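Local coordinates for cell division control protein 73 (Saccharomyces cerevisiae, PDB 3V46) that serves, through this Ras-like C-terminal domain that binds no GTP, in the PAF1 transcription elongation complex, promoting its association with chromatin, at residues P82-W85 and D86-V89; H96-Q99 and F100-Y103; D125-Q129 and H130-W134; E151-R154 and Y155-S159. One frame throughout, in Å; residues are numbered along the deposited sequence.

Interaction 1: residues P82-W85 and D86-V89; sequences PEYW and DRVV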
# COMPACT_ATOMS: atom_id res chain seq x y z
N PRO A 82 -5.54 2.65 -19.80
CA PRO A 82 -6.12 3.38 -18.68
C PRO A 82 -6.89 2.47 -17.73
O PRO A 82 -6.97 2.74 -16.52
CB PRO A 82 -7.07 4.37 -19.36
CG PRO A 82 -6.52 4.54 -20.73
CD PRO A 82 -5.97 3.20 -21.10
N GLU A 83 -7.44 1.37 -18.24
CA GLU A 83 -8.27 0.51 -17.40
C GLU A 83 -7.49 -0.16 -16.27
O GLU A 83 -8.08 -0.59 -15.28
CB GLU A 83 -9.06 -0.51 -18.24
CG GLU A 83 -8.26 -1.29 -19.27
CD GLU A 83 -9.14 -2.21 -20.10
OE1 GLU A 83 -10.37 -2.24 -19.84
OE2 GLU A 83 -8.63 -2.91 -21.00
N TYR A 84 -6.16 -0.24 -16.40
CA TYR A 84 -5.33 -0.73 -15.31
C TYR A 84 -5.54 0.15 -14.08
O TYR A 84 -5.50 -0.31 -12.95
CB TYR A 84 -3.84 -0.71 -15.68
CG TYR A 84 -3.35 -1.92 -16.43
CD1 TYR A 84 -2.92 -3.05 -15.75
CD2 TYR A 84 -3.28 -1.93 -17.81
CE1 TYR A 84 -2.45 -4.16 -16.43
CE2 TYR A 84 -2.82 -3.03 -18.50
CZ TYR A 84 -2.40 -4.15 -17.80
OH TYR A 84 -1.94 -5.25 -18.48
N TRP A 85 -5.76 1.44 -14.31
CA TRP A 85 -5.93 2.37 -13.19
C TRP A 85 -7.18 2.08 -12.37
O TRP A 85 -7.21 2.36 -11.18
CB TRP A 85 -5.93 3.81 -13.69
CG TRP A 85 -4.55 4.25 -13.98
CD1 TRP A 85 -3.96 4.39 -15.21
CD2 TRP A 85 -3.55 4.56 -13.01
NE1 TRP A 85 -2.65 4.78 -15.05
CE2 TRP A 85 -2.37 4.89 -13.72
CE3 TRP A 85 -3.53 4.60 -11.62
CZ2 TRP A 85 -1.20 5.25 -13.07
CZ3 TRP A 85 -2.36 4.95 -10.98
CH2 TRP A 85 -1.21 5.29 -11.71
N ASP A 86 -8.20 1.51 -13.00
CA ASP A 86 -9.43 1.17 -12.28
C ASP A 86 -9.20 0.03 -11.30
O ASP A 86 -10.03 -0.20 -10.41
CB ASP A 86 -10.54 0.76 -13.25
CG ASP A 86 -10.98 1.89 -14.15
OD1 ASP A 86 -10.94 3.05 -13.71
OD2 ASP A 86 -11.37 1.60 -15.31
N ARG A 87 -8.09 -0.68 -11.47
CA ARG A 87 -7.75 -1.85 -10.66
C ARG A 87 -6.96 -1.48 -9.41
O ARG A 87 -6.72 -2.32 -8.55
CB ARG A 87 -6.93 -2.85 -11.48
CG ARG A 87 -7.72 -3.52 -12.61
CD ARG A 87 -6.80 -4.24 -13.58
NE ARG A 87 -5.99 -5.27 -12.95
CZ ARG A 87 -5.02 -5.94 -13.55
NH1 ARG A 87 -4.74 -5.70 -14.83
NH2 ARG A 87 -4.32 -6.85 -12.89
N VAL A 88 -6.53 -0.22 -9.31
CA VAL A 88 -5.72 0.20 -8.17
C VAL A 88 -6.64 0.37 -6.96
O VAL A 88 -7.57 1.18 -6.99
CB VAL A 88 -4.96 1.51 -8.48
CG1 VAL A 88 -4.27 2.06 -7.24
CG2 VAL A 88 -3.95 1.28 -9.59
N VAL A 89 -6.38 -0.41 -5.92
CA VAL A 89 -7.25 -0.45 -4.73
C VAL A 89 -6.59 0.17 -3.50
O VAL A 89 -7.28 0.50 -2.54
CB VAL A 89 -7.71 -1.89 -4.40
CG1 VAL A 89 -8.54 -2.46 -5.53
CG2 VAL A 89 -6.54 -2.79 -4.09
O HOH W 1 -8.88 2.71 -8.96
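The ring of Tyr84 and the guanidinium of Arg87 run side by side in the same direction, their planes 28° apart, with NH1 of Arg87 coming obliquely to the ring 3.2 Å from Tyr84 CE1. A step along the chain, the indole of Trp85 takes CG2 of Val88 obliquely at CE3, 3.9 Å away; Phe79 stacks on the same indole and Tyr103 meets it at about 45°. The chain from Pro82 to Arg87 turns tightly and runs into strand 88-92, one of the parallel strands of the domain's Ras-like sheet. Each backbone bond of the turn spans three residues: Asp86 N to Glu83 O, Arg87 N to Tyr84 O at 3.0 Å, and Val88 N to Trp85 O at 3.3 Å. Arg87 reaches the tyrosine ring because its chain bends at chi3 (59°), while its NH2 bonds to the backbone O of Asp14, which holds that end of the guanidinium. Val88 turns its side chain back to the indole, and Leu18 of strand 16-18 touches both. One water ties the end of the turn to the start of the strand, donating to Trp85 O and to Val88 O, each at 2.8 Å.

Interaction 2: residues H96-Q99 and F100-Y103; sequences HTWQ and FNNY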
# COMPACT_ATOMS: atom_id res chain seq x y z
N HIS A 96 5.77 12.61 -0.78
CA HIS A 96 6.10 13.59 -1.82
C HIS A 96 4.91 13.75 -2.75
O HIS A 96 4.40 12.77 -3.26
CB HIS A 96 7.29 13.13 -2.65
CG HIS A 96 8.56 13.01 -1.86
ND1 HIS A 96 9.42 11.94 -2.00
CD2 HIS A 96 9.12 13.84 -0.94
CE1 HIS A 96 10.45 12.11 -1.19
NE2 HIS A 96 10.29 13.24 -0.54
N THR A 97 4.48 14.99 -2.97
CA THR A 97 3.32 15.21 -3.83
C THR A 97 3.63 14.83 -5.28
O THR A 97 2.73 14.46 -6.03
CB THR A 97 2.81 16.66 -3.75
OG1 THR A 97 2.65 17.04 -2.38
CG2 THR A 97 1.48 16.79 -4.47
N TRP A 98 4.90 14.89 -5.67
CA TRP A 98 5.26 14.51 -7.04
C TRP A 98 5.05 13.01 -7.29
O TRP A 98 5.12 12.56 -8.44
CB TRP A 98 6.71 14.92 -7.36
CG TRP A 98 7.20 14.49 -8.74
CD1 TRP A 98 8.06 13.46 -9.03
CD2 TRP A 98 6.85 15.09 -10.00
NE1 TRP A 98 8.26 13.38 -10.39
CE2 TRP A 98 7.54 14.37 -11.01
CE3 TRP A 98 6.03 16.15 -10.38
CZ2 TRP A 98 7.42 14.68 -12.36
CZ3 TRP A 98 5.92 16.46 -11.73
CH2 TRP A 98 6.61 15.73 -12.70
N GLN A 99 4.78 12.25 -6.23
CA GLN A 99 4.50 10.82 -6.38
C GLN A 99 3.42 10.58 -7.43
O GLN A 99 3.50 9.63 -8.20
CB GLN A 99 4.07 10.17 -5.04
CG GLN A 99 3.58 8.74 -5.22
CD GLN A 99 3.16 8.04 -3.94
OE1 GLN A 99 3.50 8.46 -2.84
NE2 GLN A 99 2.44 6.94 -4.08
N PHE A 100 2.42 11.45 -7.47
CA PHE A 100 1.22 11.19 -8.26
C PHE A 100 1.22 11.82 -9.66
O PHE A 100 0.23 11.72 -10.38
CB PHE A 100 -0.01 11.67 -7.48
CG PHE A 100 0.10 11.44 -6.00
CD1 PHE A 100 0.15 10.15 -5.48
CD2 PHE A 100 0.18 12.51 -5.12
CE1 PHE A 100 0.29 9.94 -4.13
CE2 PHE A 100 0.30 12.28 -3.76
CZ PHE A 100 0.36 10.99 -3.27
N ASN A 101 2.33 12.42 -10.06
CA ASN A 101 2.33 13.23 -11.29
C ASN A 101 1.91 12.47 -12.55
O ASN A 101 1.24 13.03 -13.42
CB ASN A 101 3.68 13.90 -11.51
CG ASN A 101 3.70 14.75 -12.76
OD1 ASN A 101 4.31 14.38 -13.77
ND2 ASN A 101 3.00 15.88 -12.72
N ASN A 102 2.30 11.21 -12.66
CA ASN A 102 1.97 10.40 -13.84
C ASN A 102 0.82 9.43 -13.60
O ASN A 102 0.57 8.53 -14.41
CB ASN A 102 3.22 9.64 -14.30
CG ASN A 102 2.91 8.63 -15.39
OD1 ASN A 102 2.81 8.98 -16.57
ND2 ASN A 102 2.77 7.37 -15.00
N TYR A 103 0.10 9.62 -12.50
CA TYR A 103 -1.05 8.78 -12.20
C TYR A 103 -2.26 9.26 -13.02
O TYR A 103 -2.31 10.42 -13.43
CB TYR A 103 -1.39 8.85 -10.71
CG TYR A 103 -0.47 8.09 -9.75
CD1 TYR A 103 0.79 7.65 -10.13
CD2 TYR A 103 -0.88 7.82 -8.46
CE1 TYR A 103 1.62 6.97 -9.23
CE2 TYR A 103 -0.08 7.14 -7.56
CZ TYR A 103 1.17 6.71 -7.95
OH TYR A 103 1.95 6.03 -7.02
O HOH W 2 3.78 9.34 -11.04
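His96 O lies 4.2 Å from CE2 of the Phe100 ring, and its carbonyl also takes the N-H of Gln99, which starts the turn. The next carbonyl, Thr97 O, comes obliquely to the same ring, 3.3 Å from Phe100 CD2, and accepts a long, weak bond from Phe100 N. At Trp98 the partner becomes Asn101, whose CB sits over one face of the six-membered ring in a CH-pi contact; the amide beyond it is modelled too close to the ring, so the detail there is doubtful. Asn101 N bonds to Trp98 O. This is a short 3-10 turn running into a type I beta turn, Phe100 to Tyr103, in the connection between strand 88-92 and helix 108-114 of the Ras-like fold. Gln99 makes two kinds of contact. Its CB lies over a face of Phe100, 4.0 Å from that ring's centroid. Beyond it, CG anti to the backbone N (chi1 171°) and an extended chain carry the amide on to the tyrosine hydroxyl. There NE2 donates to Tyr103 OH at 3.1 Å, 171° and almost in the amide plane, though the amide and the tyrosine ring stand 81° apart. NE2 also bonds to Phe92 O, and OE1 accepts from Thr94 N, which together fix the rotation of the amide. The carbonyl of Gln99 lies over a face of the Tyr103 ring, and a water 2.9 Å from Gln99 O bridges it to Asn102 N.

Interaction 3: residues D125-Q129 and H130-W134; sequences DSVPQ and HVQQW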
# COMPACT_ATOMS: atom_id res chain seq x y z
N ASP A 125 8.11 10.02 14.78
CA ASP A 125 8.41 10.85 13.62
C ASP A 125 7.17 11.61 13.19
O ASP A 125 6.12 11.02 13.01
CB ASP A 125 8.90 10.01 12.45
CG ASP A 125 10.25 9.38 12.71
OD1 ASP A 125 10.98 9.89 13.59
OD2 ASP A 125 10.57 8.39 12.02
N SER A 126 7.31 12.92 13.00
CA SER A 126 6.19 13.77 12.63
C SER A 126 5.70 13.48 11.23
O SER A 126 6.47 13.05 10.37
CB SER A 126 6.59 15.25 12.72
OG SER A 126 7.14 15.55 13.99
N VAL A 127 4.42 13.72 11.01
CA VAL A 127 3.82 13.62 9.70
C VAL A 127 3.88 15.00 9.04
O VAL A 127 3.49 15.99 9.65
CB VAL A 127 2.36 13.14 9.83
CG1 VAL A 127 1.70 13.01 8.46
CG2 VAL A 127 2.30 11.83 10.59
N PRO A 128 4.38 15.08 7.80
CA PRO A 128 4.41 16.36 7.10
C PRO A 128 3.02 17.00 7.07
O PRO A 128 2.03 16.28 6.94
CB PRO A 128 4.88 15.99 5.69
CG PRO A 128 5.64 14.71 5.87
CD PRO A 128 4.98 13.99 7.00
N GLN A 129 2.92 18.31 7.20
CA GLN A 129 1.61 18.93 7.27
C GLN A 129 0.75 18.59 6.05
O GLN A 129 -0.45 18.33 6.19
CB GLN A 129 1.71 20.45 7.42
CG GLN A 129 0.36 21.10 7.71
CD GLN A 129 -0.23 20.65 9.04
OE1 GLN A 129 -1.32 20.09 9.08
NE2 GLN A 129 0.50 20.89 10.12
N HIS A 130 1.34 18.59 4.85
CA HIS A 130 0.54 18.36 3.66
C HIS A 130 0.00 16.94 3.65
O HIS A 130 -1.09 16.70 3.15
CB HIS A 130 1.32 18.68 2.37
CG HIS A 130 2.57 17.88 2.19
ND1 HIS A 130 3.74 18.18 2.86
CD2 HIS A 130 2.84 16.82 1.41
CE1 HIS A 130 4.68 17.32 2.50
NE2 HIS A 130 4.16 16.48 1.62
N VAL A 131 0.77 16.00 4.21
CA VAL A 131 0.31 14.61 4.32
C VAL A 131 -0.83 14.48 5.34
O VAL A 131 -1.79 13.73 5.14
CB VAL A 131 1.47 13.67 4.68
CG1 VAL A 131 0.98 12.25 4.93
CG2 VAL A 131 2.53 13.68 3.57
N GLN A 132 -0.75 15.21 6.44
CA GLN A 132 -1.81 15.19 7.43
C GLN A 132 -3.14 15.58 6.78
O GLN A 132 -4.19 15.04 7.14
CB GLN A 132 -1.49 16.15 8.57
CG GLN A 132 -2.27 15.86 9.84
CD GLN A 132 -1.80 14.61 10.53
OE1 GLN A 132 -0.75 14.58 11.16
NE2 GLN A 132 -2.58 13.54 10.42
N GLN A 133 -3.10 16.52 5.84
CA GLN A 133 -4.34 16.98 5.21
C GLN A 133 -4.90 16.00 4.18
O GLN A 133 -6.09 16.01 3.91
CB GLN A 133 -4.13 18.35 4.55
CG GLN A 133 -3.69 19.44 5.53
CD GLN A 133 -4.52 19.43 6.79
OE1 GLN A 133 -5.75 19.49 6.74
NE2 GLN A 133 -3.86 19.34 7.94
N TRP A 134 -4.04 15.17 3.61
CA TRP A 134 -4.52 14.17 2.65
C TRP A 134 -5.46 13.20 3.32
O TRP A 134 -5.29 12.85 4.49
CB TRP A 134 -3.37 13.36 2.05
CG TRP A 134 -2.43 14.13 1.17
CD1 TRP A 134 -2.60 15.39 0.66
CD2 TRP A 134 -1.14 13.68 0.72
NE1 TRP A 134 -1.50 15.74 -0.09
CE2 TRP A 134 -0.60 14.71 -0.07
CE3 TRP A 134 -0.40 12.51 0.90
CZ2 TRP A 134 0.66 14.60 -0.68
CZ3 TRP A 134 0.84 12.40 0.29
CH2 TRP A 134 1.35 13.44 -0.48
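Val127 CG1 meets Val131 CG1 at 3.7 Å, the two side chains crossing at about a right angle, and Pro128 lies alongside Val131, its CB 3.9 Å from CG2. The same proline CB also touches CE1 of the His130 ring at 3.5 Å. That imidazole has its CG between the backbone N and the carbonyl carbon (chi1 59°), a turn that brings the ring back toward the proline, and its NE2 bonds to Gly95 O. Tyr119 of strand 116-122 lies against both valines and the proline. Of the backbone bonds, Gln132 N meets Pro128 O at 3.0 Å, nearly in line with the C=O, and Gln133 N meets Gln129 O at 3.2 Å. Pro128 is the N-cap of the short helix 129-133, which leads from strand 116-122 toward strand 136-141. Between side chains, Gln133 NE2 donates to Gln129 OE1 at 2.9 Å; the bond lies in the carbonyl plane of Gln129 but bends to 136°, with the amides 30° apart. The chemistry thus divides the turn and its helix: Val127, Pro128 and Val131 lie against Tyr119 of the sheet, while an uncharged amide pair spans one turn among exposed residues.

Interaction 4: residues E151-R154 and Y155-S159; sequences EVVR and YFWHS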
# COMPACT_ATOMS: atom_id res chain seq x y z
N GLU A 151 -0.80 -7.02 15.23
CA GLU A 151 -2.06 -6.31 15.28
C GLU A 151 -2.13 -5.25 14.19
O GLU A 151 -3.19 -5.05 13.59
CB GLU A 151 -2.27 -5.67 16.66
CG GLU A 151 -3.43 -4.68 16.73
CD GLU A 151 -4.80 -5.34 16.66
OE1 GLU A 151 -4.87 -6.59 16.75
OE2 GLU A 151 -5.80 -4.61 16.52
N VAL A 152 -1.01 -4.58 13.92
CA VAL A 152 -0.98 -3.59 12.85
C VAL A 152 -1.31 -4.26 11.52
O VAL A 152 -2.10 -3.75 10.74
CB VAL A 152 0.39 -2.88 12.75
CG1 VAL A 152 0.46 -2.02 11.49
CG2 VAL A 152 0.63 -2.02 13.96
N VAL A 153 -0.74 -5.43 11.28
CA VAL A 153 -0.98 -6.13 10.03
C VAL A 153 -2.41 -6.65 9.94
O VAL A 153 -3.03 -6.57 8.88
CB VAL A 153 0.06 -7.24 9.81
CG1 VAL A 153 -0.28 -8.07 8.59
CG2 VAL A 153 1.45 -6.62 9.68
N ARG A 154 -2.95 -7.16 11.04
CA ARG A 154 -4.32 -7.64 11.06
C ARG A 154 -5.24 -6.47 10.73
O ARG A 154 -6.17 -6.59 9.93
CB ARG A 154 -4.68 -8.24 12.42
CG ARG A 154 -6.13 -8.66 12.53
CD ARG A 154 -6.47 -9.22 13.91
NE ARG A 154 -5.69 -10.41 14.24
CZ ARG A 154 -4.72 -10.46 15.16
NH1 ARG A 154 -4.41 -9.38 15.87
NH2 ARG A 154 -4.08 -11.60 15.38
N TYR A 155 -4.96 -5.33 11.34
CA TYR A 155 -5.77 -4.15 11.10
C TYR A 155 -5.64 -3.67 9.66
O TYR A 155 -6.61 -3.25 9.05
CB TYR A 155 -5.37 -3.02 12.05
CG TYR A 155 -6.08 -1.75 11.68
CD1 TYR A 155 -7.41 -1.55 12.03
CD2 TYR A 155 -5.46 -0.79 10.92
CE1 TYR A 155 -8.07 -0.40 11.66
CE2 TYR A 155 -6.10 0.35 10.55
CZ TYR A 155 -7.41 0.55 10.91
OH TYR A 155 -8.07 1.70 10.53
N PHE A 156 -4.44 -3.75 9.10
CA PHE A 156 -4.26 -3.34 7.73
C PHE A 156 -5.11 -4.20 6.81
O PHE A 156 -5.81 -3.69 5.95
CB PHE A 156 -2.81 -3.42 7.27
CG PHE A 156 -2.67 -3.20 5.80
CD1 PHE A 156 -2.63 -1.91 5.29
CD2 PHE A 156 -2.63 -4.28 4.91
CE1 PHE A 156 -2.55 -1.69 3.95
CE2 PHE A 156 -2.53 -4.06 3.55
CZ PHE A 156 -2.49 -2.75 3.07
N TRP A 157 -5.04 -5.51 6.98
CA TRP A 157 -5.81 -6.39 6.11
C TRP A 157 -7.30 -6.17 6.28
O TRP A 157 -8.04 -6.25 5.30
CB TRP A 157 -5.45 -7.85 6.35
CG TRP A 157 -4.18 -8.31 5.71
CD1 TRP A 157 -3.09 -8.82 6.35
CD2 TRP A 157 -3.87 -8.32 4.31
NE1 TRP A 157 -2.13 -9.17 5.43
CE2 TRP A 157 -2.59 -8.88 4.18
CE3 TRP A 157 -4.57 -7.94 3.16
CZ2 TRP A 157 -1.97 -9.05 2.94
CZ3 TRP A 157 -3.96 -8.11 1.93
CH2 TRP A 157 -2.68 -8.66 1.83
N HIS A 158 -7.76 -5.90 7.50
CA HIS A 158 -9.16 -5.60 7.76
C HIS A 158 -9.57 -4.32 7.03
O HIS A 158 -10.63 -4.25 6.42
CB HIS A 158 -9.42 -5.50 9.27
CG HIS A 158 -10.74 -4.90 9.65
ND1 HIS A 158 -11.88 -5.66 9.82
CD2 HIS A 158 -11.09 -3.62 9.90
CE1 HIS A 158 -12.88 -4.87 10.16
NE2 HIS A 158 -12.43 -3.63 10.22
N SER A 159 -8.69 -3.31 7.08
CA SER A 159 -8.91 -2.02 6.42
C SER A 159 -9.03 -2.22 4.92
O SER A 159 -9.92 -1.67 4.27
CB SER A 159 -7.75 -1.07 6.73
OG SER A 159 -7.85 0.13 5.98
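Val153 and Trp157, one turn apart on the helix, lie side by side and point the same way, with CG1 of the valine 3.7 Å from CD1 of the indole. Trp157 CD1 also comes within 3.4 Å of Val153 O, the carbonyl that accepts the tryptophan's own backbone N-H at 3.0 Å and 169°. The indole leans back over this turn because its CG stands beside the backbone N (chi1 -79°), whereas Tyr155, Phe156 and His158 have CG anti to N. Regular bonds from Tyr155 N to Glu151 O and from Phe156 N to Val152 O, both 2.9 Å, hold the spacing. On the exposed flank Arg154, bent at chi3, returns NH1 to Glu151 OE1 in a 3.0 Å salt bridge that lies in the guanidinium plane. Farther out, Trp157 NE1 is fixed by Leu36 O while Lys59 makes a cation-pi contact with the ring, and Tyr155 OH bonds to Glu137. The whole forms part of helix 149-166, the long C-terminal helix of the Ras-like domain: Val152, Val153 and Phe156 pack against helix 32-38, Val152 reaches strand 136-141, and Phe156 lies on Phe120 of strand 116-122.

Overall arrangement
The four contacts follow one another along the chain around a single Ras-like sheet. Interactions 1 and 2, centres 16 Å apart, join through aromatic rings, Trp85 CH2 lying 3.5 Å from Tyr103 CD1. Interaction 2 is likewise 16 Å from interaction 3, and there Phe100 CE2 comes within 3.6 Å of Trp134 CH2 while Thr97 packs on both Trp134 and His130. The loop 96-103 is thus the middle member of a continuous series. Interaction 4 stands apart: its centre is 26 Å from that of interaction 2, on the opposite side of the chain's centre, and its nearest atoms stay about 8 Å from interaction 1 and about 13 Å from interaction 3.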